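Local coordinates for diacylglycerol lipase (PDB 5XK2), which probably hydrolyses ester bonds of mono- and diacylglycerols, as a class 3 lipase of the alpha/beta-hydrolase superfamily, at residues 36-42 with 56-62; 76-80 with 142-146; 205-211 with 258-264; 223-227 with 250-255. One frame throughout, in Å; residues are numbered along the deposited sequence.

How the contacts relate
From the N terminus, contact 1 comes first. It closes a short loop through helix 50-55 and lays residues 36-42 along strand 58-65, an outermost strand of the main sheet. Contact 2 follows in series. It joins the end of the next strand, 71-78, to the loop before strand 146-152, and it touches contact 1 through Thr58 and Val77. Contacts 3 and 4 lie across the chain's centre. Contact 3 joins the loop after strand 198-203, and contact 4 strand 224-227, to the region after strand 240-243. Contact 4 lies wholly within the span of contact 3. The two touch through Lys210 with Thr255 and Asp206 with Asn252. No two contacts cross.

Contact 1: 36-42 with 56-62; sequences AKDGEKL and GSTVKLS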
# COMPACT_ATOMS: atom_id res chain seq x y z
N ALA A 36 22.64 -6.44 10.40
CA ALA A 36 23.53 -7.25 11.25
C ALA A 36 24.96 -7.33 10.73
O ALA A 36 25.20 -7.43 9.51
CB ALA A 36 22.96 -8.66 11.41
N LYS A 37 25.92 -7.33 11.64
CA LYS A 37 27.29 -7.59 11.25
C LYS A 37 27.54 -9.09 11.19
O LYS A 37 26.74 -9.90 11.67
CB LYS A 37 28.29 -6.94 12.23
CG LYS A 37 28.04 -5.44 12.45
CD LYS A 37 29.11 -4.78 13.29
CE LYS A 37 28.60 -3.46 13.87
NZ LYS A 37 28.01 -2.56 12.83
N ASP A 38 28.68 -9.45 10.63
CA ASP A 38 29.09 -10.84 10.53
C ASP A 38 29.10 -11.45 11.92
O ASP A 38 29.64 -10.86 12.87
CB ASP A 38 30.47 -10.92 9.85
CG ASP A 38 31.10 -12.31 9.94
OD1 ASP A 38 30.39 -13.31 9.73
OD2 ASP A 38 32.31 -12.40 10.22
N GLY A 39 28.48 -12.62 12.05
CA GLY A 39 28.50 -13.32 13.32
C GLY A 39 27.25 -13.13 14.18
O GLY A 39 27.09 -13.85 15.16
N GLU A 40 26.37 -12.19 13.83
CA GLU A 40 25.14 -12.05 14.61
C GLU A 40 24.13 -13.14 14.23
O GLU A 40 24.00 -13.49 13.05
CB GLU A 40 24.52 -10.66 14.43
CG GLU A 40 25.51 -9.53 14.79
CD GLU A 40 24.88 -8.14 14.78
OE1 GLU A 40 23.67 -8.03 15.03
OE2 GLU A 40 25.63 -7.17 14.54
N LYS A 41 23.47 -13.71 15.23
CA LYS A 41 22.45 -14.75 15.00
C LYS A 41 21.20 -14.13 14.41
O LYS A 41 20.76 -13.07 14.86
CB LYS A 41 22.08 -15.45 16.31
CG LYS A 41 23.20 -16.17 17.03
CD LYS A 41 23.77 -17.25 16.17
CE LYS A 41 24.36 -18.38 17.02
NZ LYS A 41 25.60 -17.95 17.73
N LEU A 42 20.65 -14.75 13.36
CA LEU A 42 19.34 -14.36 12.88
C LEU A 42 18.33 -14.49 14.02
O LEU A 42 18.34 -15.48 14.73
CB LEU A 42 18.90 -15.23 11.70
CG LEU A 42 19.59 -14.96 10.37
CD1 LEU A 42 19.13 -16.01 9.38
CD2 LEU A 42 19.25 -13.56 9.83
N GLY A 56 20.36 -22.13 14.73
CA GLY A 56 21.54 -21.33 15.06
C GLY A 56 22.08 -20.52 13.89
O GLY A 56 23.27 -20.17 13.86
N SER A 57 21.21 -20.21 12.93
CA SER A 57 21.70 -19.62 11.69
C SER A 57 22.28 -18.24 11.93
O SER A 57 21.76 -17.45 12.71
CB SER A 57 20.60 -19.56 10.65
OG SER A 57 20.10 -20.88 10.49
N THR A 58 23.39 -17.98 11.24
CA THR A 58 24.22 -16.81 11.52
C THR A 58 24.43 -15.95 10.29
O THR A 58 24.72 -16.46 9.21
CB THR A 58 25.60 -17.25 12.06
OG1 THR A 58 25.42 -18.08 13.23
CG2 THR A 58 26.41 -16.05 12.48
N VAL A 59 24.29 -14.63 10.45
CA VAL A 59 24.56 -13.70 9.35
C VAL A 59 26.04 -13.65 9.00
O VAL A 59 26.90 -13.50 9.87
CB VAL A 59 24.06 -12.26 9.69
CG1 VAL A 59 24.46 -11.27 8.59
CG2 VAL A 59 22.54 -12.26 9.87
N LYS A 60 26.32 -13.75 7.70
CA LYS A 60 27.67 -13.57 7.15
C LYS A 60 27.76 -12.15 6.61
O LYS A 60 28.78 -11.47 6.78
CB LYS A 60 28.00 -14.61 6.08
CG LYS A 60 29.48 -14.56 5.65
CD LYS A 60 30.33 -14.93 6.87
CE LYS A 60 31.81 -14.70 6.69
NZ LYS A 60 32.50 -15.18 7.93
N LEU A 61 26.75 -11.74 5.84
CA LEU A 61 26.69 -10.39 5.31
C LEU A 61 25.25 -9.91 5.28
O LEU A 61 24.36 -10.68 4.98
CB LEU A 61 27.27 -10.33 3.89
CG LEU A 61 27.24 -8.94 3.22
CD1 LEU A 61 28.03 -7.92 4.02
CD2 LEU A 61 27.77 -9.02 1.81
N SER A 62 25.03 -8.65 5.63
CA SER A 62 23.71 -8.06 5.47
C SER A 62 23.83 -6.89 4.50
O SER A 62 24.94 -6.34 4.28
CB SER A 62 23.14 -7.60 6.82
OG SER A 62 23.90 -6.50 7.31
O HOH W 1 27.11 -7.25 7.29
O HOH W 2 30.17 -15.85 10.33
O HOH W 3 19.74 -17.78 14.63
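Val59 CG1 stands opposite its own backbone N (chi1 175°), which leaves CG2 on the N side, facing Leu42. Leu42 keeps CG beside its N (chi1 -74°), and its CD2 meets Val59 CG2 at 3.5 Å. The two side chains cross at about a right angle. Ala36 CB reaches the same Val59 methyl, CG2, at 3.9 Å. Val59 is therefore touched by both ends of segment 36-42.

Val59 is also gripped by its backbone N and O. Gly39 N donates to Val59 O at 2.8 Å, and Val59 N donates to Glu40 O at 2.9 Å. Leu42 N reaches Ser57 O at 3.0 Å, next to a single beta bridge between Lys41 and Thr58. A type II turn from Lys37 to Glu40 presents Gly39 N to the strand. Ser62 OG donates to Ala36 O at 2.7 Å, and a water links that oxygen to Ser62 N. Outside, Asp38 and Lys60 lie side by side in a salt bridge, OD1 to NZ 3.3 Å, whose hydrogen bond is weak.

The loop runs along the outer side of strand 58-65. On its other side Thr58 pairs with Val77 of strand 71-78, and Lys60 and Leu61 form a classic bulge opposite Val75. Leu42 packs on Phe74 and Ala76 of that strand and on Val52 of helix 50-55, while Lys60 and Leu61 rest on helix 118-138.

Contact 2: 76-80 with 142-146; sequences AVDNT and HSDYK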
# COMPACT_ATOMS: atom_id res chain seq x y z
N ALA A 76 23.18 -15.80 5.01
CA ALA A 76 23.36 -16.45 6.30
C ALA A 76 23.82 -17.89 6.13
O ALA A 76 23.67 -18.49 5.06
CB ALA A 76 22.05 -16.40 7.09
N VAL A 77 24.42 -18.43 7.19
CA VAL A 77 24.90 -19.81 7.17
C VAL A 77 24.05 -20.61 8.14
O VAL A 77 23.95 -20.25 9.32
CB VAL A 77 26.38 -19.90 7.59
CG1 VAL A 77 26.81 -21.35 7.65
CG2 VAL A 77 27.26 -19.12 6.63
N ASP A 78 23.45 -21.69 7.64
CA ASP A 78 22.68 -22.60 8.47
C ASP A 78 23.46 -23.92 8.54
O ASP A 78 23.43 -24.71 7.59
CB ASP A 78 21.28 -22.79 7.87
CG ASP A 78 20.39 -23.73 8.66
OD1 ASP A 78 20.90 -24.56 9.44
OD2 ASP A 78 19.15 -23.67 8.47
N ASN A 79 24.13 -24.16 9.66
CA ASN A 79 24.97 -25.35 9.79
C ASN A 79 24.16 -26.56 10.22
O ASN A 79 24.63 -27.70 10.16
CB ASN A 79 26.12 -25.10 10.76
CG ASN A 79 27.18 -24.21 10.16
OD1 ASN A 79 27.56 -24.38 8.99
ND2 ASN A 79 27.68 -23.25 10.96
N THR A 80 22.93 -26.33 10.65
CA THR A 80 22.06 -27.43 11.02
C THR A 80 21.54 -28.10 9.77
O THR A 80 21.57 -29.33 9.65
CB THR A 80 20.92 -26.94 11.90
OG1 THR A 80 21.48 -26.41 13.09
CG2 THR A 80 19.96 -28.08 12.25
N HIS A 142 32.27 -24.67 3.61
CA HIS A 142 30.88 -25.12 3.44
C HIS A 142 30.61 -25.88 2.13
O HIS A 142 29.60 -25.59 1.50
CB HIS A 142 29.94 -23.94 3.64
CG HIS A 142 30.22 -23.19 4.91
ND1 HIS A 142 31.17 -22.19 4.97
CD2 HIS A 142 29.74 -23.32 6.16
CE1 HIS A 142 31.24 -21.72 6.20
NE2 HIS A 142 30.37 -22.39 6.95
N SER A 143 31.60 -26.56 1.57
CA SER A 143 31.59 -26.90 0.14
C SER A 143 30.38 -27.70 -0.38
O SER A 143 30.00 -27.56 -1.53
CB SER A 143 32.87 -27.66 -0.23
OG SER A 143 32.95 -28.89 0.44
N ASP A 144 29.79 -28.54 0.47
CA ASP A 144 28.65 -29.36 0.04
C ASP A 144 27.29 -28.78 0.43
O ASP A 144 26.28 -29.47 0.33
CB ASP A 144 28.78 -30.78 0.59
CG ASP A 144 28.79 -30.83 2.09
OD1 ASP A 144 29.02 -29.78 2.73
OD2 ASP A 144 28.58 -31.93 2.65
N TYR A 145 27.26 -27.55 0.94
CA TYR A 145 26.00 -26.95 1.36
C TYR A 145 25.09 -26.60 0.20
O TYR A 145 25.56 -26.24 -0.89
CB TYR A 145 26.26 -25.67 2.19
CG TYR A 145 26.69 -25.88 3.62
CD1 TYR A 145 27.49 -26.96 4.00
CD2 TYR A 145 26.32 -24.98 4.61
CE1 TYR A 145 27.88 -27.16 5.31
CE2 TYR A 145 26.71 -25.16 5.94
CZ TYR A 145 27.49 -26.26 6.28
OH TYR A 145 27.89 -26.45 7.57
N LYS A 146 23.77 -26.69 0.43
CA LYS A 146 22.81 -26.16 -0.52
C LYS A 146 22.91 -24.66 -0.55
O LYS A 146 23.27 -24.04 0.44
CB LYS A 146 21.38 -26.55 -0.14
CG LYS A 146 21.09 -28.02 -0.16
CD LYS A 146 19.59 -28.28 -0.17
CE LYS A 146 19.03 -28.39 1.22
NZ LYS A 146 18.96 -27.08 1.92
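Tyr145 OH donates a short hydrogen bond to Asn79 OD1, at 2.5 Å. The hydroxyl lies 25° from the plane of the amide carbonyl. The amide and the phenol ring stand 79° apart, and OD1 sits at the ring's edge, near its plane. Asn79 carries CG on the side of its backbone N (chi1 -74°), which swings the amide end in from the turn after strand 71-78. The same OD1 lies at the edge of the His142 ring, 3.7 Å from CD2.

His142 and Tyr145 also pack on each other. His142 CB sits over the centre of the Tyr145 ring, 3.7 Å above its plane. A type I turn from His142 to Tyr145 brings the two residues together, with Tyr145 N bonded to His142 O at 3.1 Å. The His142 ring is held by a further bond from ND1 to Leu138 O, at the end of helix 118-138.

Val77 gives the apolar part. Its CG1 lies 3.8 Å from His142 NE2 and 4.2 Å from Tyr145 CE2, meeting both rings obliquely. Asp78 contributes only its backbone here: its O lies 3.7 Å from Tyr145 CE2.

Tyr145 also touches Lys82 and Ile84, so it lies over strand 83-89 and reaches strand 71-78. Segment 142-146 ends the crossover from strand 83-89 through helix 118-138 to the parallel strand 146-152. This is a beta-alpha-beta connection of the kind that builds the alpha/beta-hydrolase sheet.

Contact 3: 205-211 with 258-264; sequences DDPVPKL and GLPDLLA
Pro207 and Pro260 bring the two loops closest, with CA atoms 4.2 Å apart, and each loop runs through an Asx turn, at Asp206 and at Asp261, into a 3-10 turn. Segment 205-211 holds Asp206, probably the acid of a Ser153-His268-Asp206 triad as in other alpha/beta-hydrolases. Asp206 OD2 is hydrogen-bonded to Tyr271 and His268.

Pro207 CB touches Pro260 CB at 3.8 Å. Pro207 CG also rests 3.4 Å from Asp261 O. Its CD faces Ala264. Pro260 CG touches Leu211 CD2, the two side chains crossing at about a right angle. Ala264 CB packs against the Asp205 carboxylate, 3.4 Å from OD2. Asp205 CG sits between its own N and carbonyl carbon (chi1 56°), which sets the group beside that methyl, and OD1 is bonded to Ser267. Pro260 and Asp261 also pack on Asp261 and Pro260 of the second subunit, so segment 258-264 is part of the interface with it, which also includes backbone hydrogen bonds from Pro260 and Leu262.

The extended Lys210 chain reaches across to Leu259. Its NZ donates to Leu259 O at 2.7 Å, coming from above the carbonyl plane (40° out of it). Thr255 OG1 is another partner of this nitrogen. A water completes the join: it accepts from Lys210 NZ at 2.8 Å and from Asp261 N, and donates to Asp205 O at 2.7 Å.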
# COMPACT_ATOMS: atom_id res chain seq x y z
N ASP A 205 -6.60 -15.54 -3.10
CA ASP A 205 -6.81 -14.41 -4.01
C ASP A 205 -5.78 -13.29 -3.84
O ASP A 205 -6.06 -12.13 -4.13
CB ASP A 205 -8.25 -13.86 -3.90
CG ASP A 205 -8.63 -13.45 -2.50
OD1 ASP A 205 -7.87 -13.69 -1.54
OD2 ASP A 205 -9.75 -12.89 -2.36
N ASP A 206 -4.62 -13.61 -3.28
CA ASP A 206 -3.56 -12.59 -3.12
C ASP A 206 -3.39 -11.78 -4.43
O ASP A 206 -3.21 -12.35 -5.49
CB ASP A 206 -2.27 -13.32 -2.74
CG ASP A 206 -1.07 -12.40 -2.58
OD1 ASP A 206 -1.21 -11.16 -2.71
OD2 ASP A 206 0.02 -12.94 -2.30
N PRO A 207 -3.52 -10.45 -4.35
CA PRO A 207 -3.42 -9.67 -5.60
C PRO A 207 -2.00 -9.54 -6.17
O PRO A 207 -1.84 -9.29 -7.37
CB PRO A 207 -3.95 -8.29 -5.20
CG PRO A 207 -3.67 -8.18 -3.73
CD PRO A 207 -3.88 -9.60 -3.19
N VAL A 208 -0.99 -9.66 -5.32
CA VAL A 208 0.37 -9.32 -5.75
C VAL A 208 0.92 -10.24 -6.85
O VAL A 208 1.51 -9.73 -7.80
CB VAL A 208 1.31 -9.24 -4.52
CG1 VAL A 208 2.76 -8.97 -4.95
CG2 VAL A 208 0.83 -8.10 -3.58
N PRO A 209 0.68 -11.57 -6.78
CA PRO A 209 1.15 -12.44 -7.88
C PRO A 209 0.44 -12.20 -9.21
O PRO A 209 0.73 -12.91 -10.17
CB PRO A 209 0.89 -13.86 -7.35
CG PRO A 209 0.99 -13.69 -5.86
CD PRO A 209 0.27 -12.38 -5.62
N LYS A 210 -0.58 -11.34 -9.25
CA LYS A 210 -1.21 -11.01 -10.52
C LYS A 210 -0.57 -9.82 -11.23
O LYS A 210 -1.06 -9.40 -12.28
CB LYS A 210 -2.70 -10.72 -10.31
CG LYS A 210 -3.43 -11.90 -9.78
CD LYS A 210 -4.88 -11.54 -9.49
CE LYS A 210 -5.45 -12.50 -8.52
NZ LYS A 210 -6.87 -12.19 -8.28
N LEU A 211 0.49 -9.28 -10.63
CA LEU A 211 1.19 -8.12 -11.19
C LEU A 211 2.66 -8.43 -11.42
O LEU A 211 3.24 -9.23 -10.70
CB LEU A 211 1.08 -6.92 -10.25
CG LEU A 211 -0.34 -6.38 -10.04
CD1 LEU A 211 -0.28 -5.26 -9.02
CD2 LEU A 211 -0.93 -5.91 -11.36
N GLY A 258 -9.91 -12.56 -12.18
CA GLY A 258 -8.65 -12.27 -12.84
C GLY A 258 -8.03 -10.94 -12.46
O GLY A 258 -6.88 -10.66 -12.82
N LEU A 259 -8.77 -10.11 -11.75
CA LEU A 259 -8.26 -8.81 -11.31
C LEU A 259 -7.51 -8.89 -9.96
O LEU A 259 -7.80 -9.76 -9.15
CB LEU A 259 -9.41 -7.80 -11.18
CG LEU A 259 -10.06 -7.25 -12.45
CD1 LEU A 259 -11.00 -6.11 -12.08
CD2 LEU A 259 -9.03 -6.78 -13.45
N PRO A 260 -6.54 -7.99 -9.73
CA PRO A 260 -5.89 -7.84 -8.42
C PRO A 260 -6.75 -7.04 -7.44
O PRO A 260 -6.79 -5.82 -7.53
CB PRO A 260 -4.57 -7.13 -8.73
CG PRO A 260 -4.77 -6.47 -10.06
CD PRO A 260 -5.90 -7.17 -10.77
N ASP A 261 -7.52 -7.73 -6.61
CA ASP A 261 -8.42 -7.09 -5.65
C ASP A 261 -7.65 -6.49 -4.47
O ASP A 261 -6.98 -7.21 -3.72
CB ASP A 261 -9.43 -8.14 -5.18
CG ASP A 261 -10.48 -7.60 -4.21
OD1 ASP A 261 -10.43 -6.43 -3.77
OD2 ASP A 261 -11.37 -8.41 -3.85
N LEU A 262 -7.74 -5.17 -4.30
CA LEU A 262 -7.08 -4.50 -3.19
C LEU A 262 -7.51 -5.07 -1.84
O LEU A 262 -6.68 -5.22 -0.92
CB LEU A 262 -7.38 -2.99 -3.25
CG LEU A 262 -6.92 -2.15 -2.05
CD1 LEU A 262 -5.41 -2.23 -1.89
CD2 LEU A 262 -7.34 -0.72 -2.28
N LEU A 263 -8.78 -5.43 -1.71
CA LEU A 263 -9.27 -5.91 -0.43
C LEU A 263 -8.84 -7.35 -0.16
O LEU A 263 -9.00 -7.85 0.95
CB LEU A 263 -10.80 -5.79 -0.34
CG LEU A 263 -11.35 -5.91 1.09
CD1 LEU A 263 -10.73 -4.89 2.04
CD2 LEU A 263 -12.86 -5.79 1.07
N ALA A 264 -8.26 -8.00 -1.17
CA ALA A 264 -7.72 -9.35 -0.96
C ALA A 264 -6.30 -9.30 -0.39
O ALA A 264 -5.64 -10.33 -0.25
CB ALA A 264 -7.75 -10.14 -2.25
O HOH W 4 -7.22 -10.63 -6.02
O HOH W 5 -4.18 -9.29 -13.50

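Contact 4: 223-227 with 250-255; sequences PEYYI and KGNTGT
The hydrogen bond across the contact runs from Asn252 N to Glu224 OE2, at 2.8 Å and nearly straight (164°). OE2 uses its syn lone pair. Glu224 has CG opposite its backbone N (chi1 172°) and an extended chain beyond, which carries the carboxylate across to segment 250-255. The same oxygen is also bonded to Thr202 OG1 on the neighbouring strand.

The aromatic part belongs to Tyr226, two residues on and on the same face of the strand. Gly251 CA lies over the centre of its ring, 3.7 Å from the centroid and 13° off the normal, a CH-pi contact. Asn252 N is over the same face, 3.4 Å above the plane but offset toward the rim. Gly251 has no side chain, which lets the backbone lie this close to the ring and to the carboxylate.

Packing adds Thr255, whose CG2 meets Tyr226 OH at 3.6 Å from the opposite direction.

Bonds within segment 250-255 keep its 3-10 turn in shape. Asn252 O accepts from Thr255 OG1 at 2.7 Å, in the carbonyl plane, and from Thr255 N at 3.1 Å.

The Glu224 carboxylate is buried. Its OE2 has two hydrogen-bond partners, Asn252 N and Thr202 OG1, which may help to offset its burial if it is ionised. By holding Asn252 N, the carboxylate probably helps to place the Asn252 side chain, whose ND2 donates to Asp206 O and Asn204 O. Asn252 is thus a probable second-shell support for the loop of the presumed catalytic acid.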
# COMPACT_ATOMS: atom_id res chain seq x y z
N PRO A 223 6.36 -24.51 -11.63
CA PRO A 223 4.92 -24.51 -11.34
C PRO A 223 4.51 -23.50 -10.27
O PRO A 223 5.35 -22.85 -9.65
CB PRO A 223 4.67 -25.93 -10.82
CG PRO A 223 5.97 -26.27 -10.12
CD PRO A 223 7.06 -25.62 -10.96
N GLU A 224 3.21 -23.43 -10.05
CA GLU A 224 2.63 -22.63 -8.98
C GLU A 224 2.26 -23.55 -7.83
O GLU A 224 1.56 -24.55 -8.06
CB GLU A 224 1.39 -21.88 -9.48
CG GLU A 224 0.57 -21.16 -8.38
CD GLU A 224 -0.74 -20.55 -8.92
OE1 GLU A 224 -0.98 -20.58 -10.15
OE2 GLU A 224 -1.55 -20.05 -8.12
N TYR A 225 2.69 -23.23 -6.62
CA TYR A 225 2.21 -23.95 -5.45
C TYR A 225 1.14 -23.08 -4.85
O TYR A 225 1.42 -22.11 -4.16
CB TYR A 225 3.36 -24.22 -4.45
CG TYR A 225 4.34 -25.24 -4.97
CD1 TYR A 225 5.35 -24.89 -5.87
CD2 TYR A 225 4.23 -26.57 -4.60
CE1 TYR A 225 6.22 -25.83 -6.37
CE2 TYR A 225 5.10 -27.53 -5.11
CZ TYR A 225 6.10 -27.14 -5.99
OH TYR A 225 6.98 -28.10 -6.50
N TYR A 226 -0.11 -23.48 -5.11
CA TYR A 226 -1.28 -22.67 -4.79
C TYR A 226 -1.83 -23.10 -3.45
O TYR A 226 -2.33 -24.22 -3.31
CB TYR A 226 -2.31 -22.84 -5.91
CG TYR A 226 -3.64 -22.15 -5.75
CD1 TYR A 226 -3.73 -20.81 -5.33
CD2 TYR A 226 -4.81 -22.82 -6.08
CE1 TYR A 226 -4.97 -20.18 -5.22
CE2 TYR A 226 -6.04 -22.20 -5.99
CZ TYR A 226 -6.11 -20.89 -5.56
OH TYR A 226 -7.36 -20.31 -5.49
N ILE A 227 -1.72 -22.22 -2.47
CA ILE A 227 -2.16 -22.51 -1.10
C ILE A 227 -3.58 -22.02 -0.92
O ILE A 227 -3.87 -20.86 -1.17
CB ILE A 227 -1.28 -21.81 -0.05
CG1 ILE A 227 0.20 -22.14 -0.25
CG2 ILE A 227 -1.76 -22.17 1.37
CD1 ILE A 227 1.10 -21.12 0.46
N LYS A 250 -6.32 -21.75 -13.13
CA LYS A 250 -7.01 -22.54 -12.10
C LYS A 250 -6.46 -22.31 -10.69
O LYS A 250 -6.96 -22.87 -9.73
CB LYS A 250 -6.94 -24.04 -12.44
CG LYS A 250 -7.65 -24.38 -13.74
CD LYS A 250 -9.13 -24.05 -13.68
CE LYS A 250 -9.78 -24.32 -15.05
NZ LYS A 250 -11.26 -24.47 -14.95
N GLY A 251 -5.40 -21.52 -10.59
CA GLY A 251 -4.86 -21.10 -9.30
C GLY A 251 -5.13 -19.63 -9.02
O GLY A 251 -6.19 -19.08 -9.34
N ASN A 252 -4.15 -18.98 -8.40
CA ASN A 252 -4.29 -17.58 -8.02
C ASN A 252 -4.66 -16.66 -9.20
O ASN A 252 -5.41 -15.70 -9.03
CB ASN A 252 -2.98 -17.10 -7.37
CG ASN A 252 -2.93 -15.59 -7.15
OD1 ASN A 252 -2.34 -14.86 -7.95
ND2 ASN A 252 -3.52 -15.12 -6.04
N THR A 253 -4.16 -16.95 -10.39
CA THR A 253 -4.39 -16.07 -11.52
C THR A 253 -5.87 -15.96 -11.89
O THR A 253 -6.31 -14.92 -12.39
CB THR A 253 -3.59 -16.56 -12.73
OG1 THR A 253 -2.20 -16.56 -12.39
CG2 THR A 253 -3.79 -15.64 -13.95
N GLY A 254 -6.64 -17.00 -11.60
CA GLY A 254 -8.06 -17.00 -11.90
C GLY A 254 -8.97 -16.41 -10.83
O GLY A 254 -10.19 -16.31 -11.04
N THR A 255 -8.42 -16.06 -9.68
CA THR A 255 -9.23 -15.52 -8.58
C THR A 255 -9.67 -14.08 -8.85
O THR A 255 -9.06 -13.39 -9.66
CB THR A 255 -8.48 -15.57 -7.23
OG1 THR A 255 -7.29 -14.79 -7.35
CG2 THR A 255 -8.09 -17.02 -6.89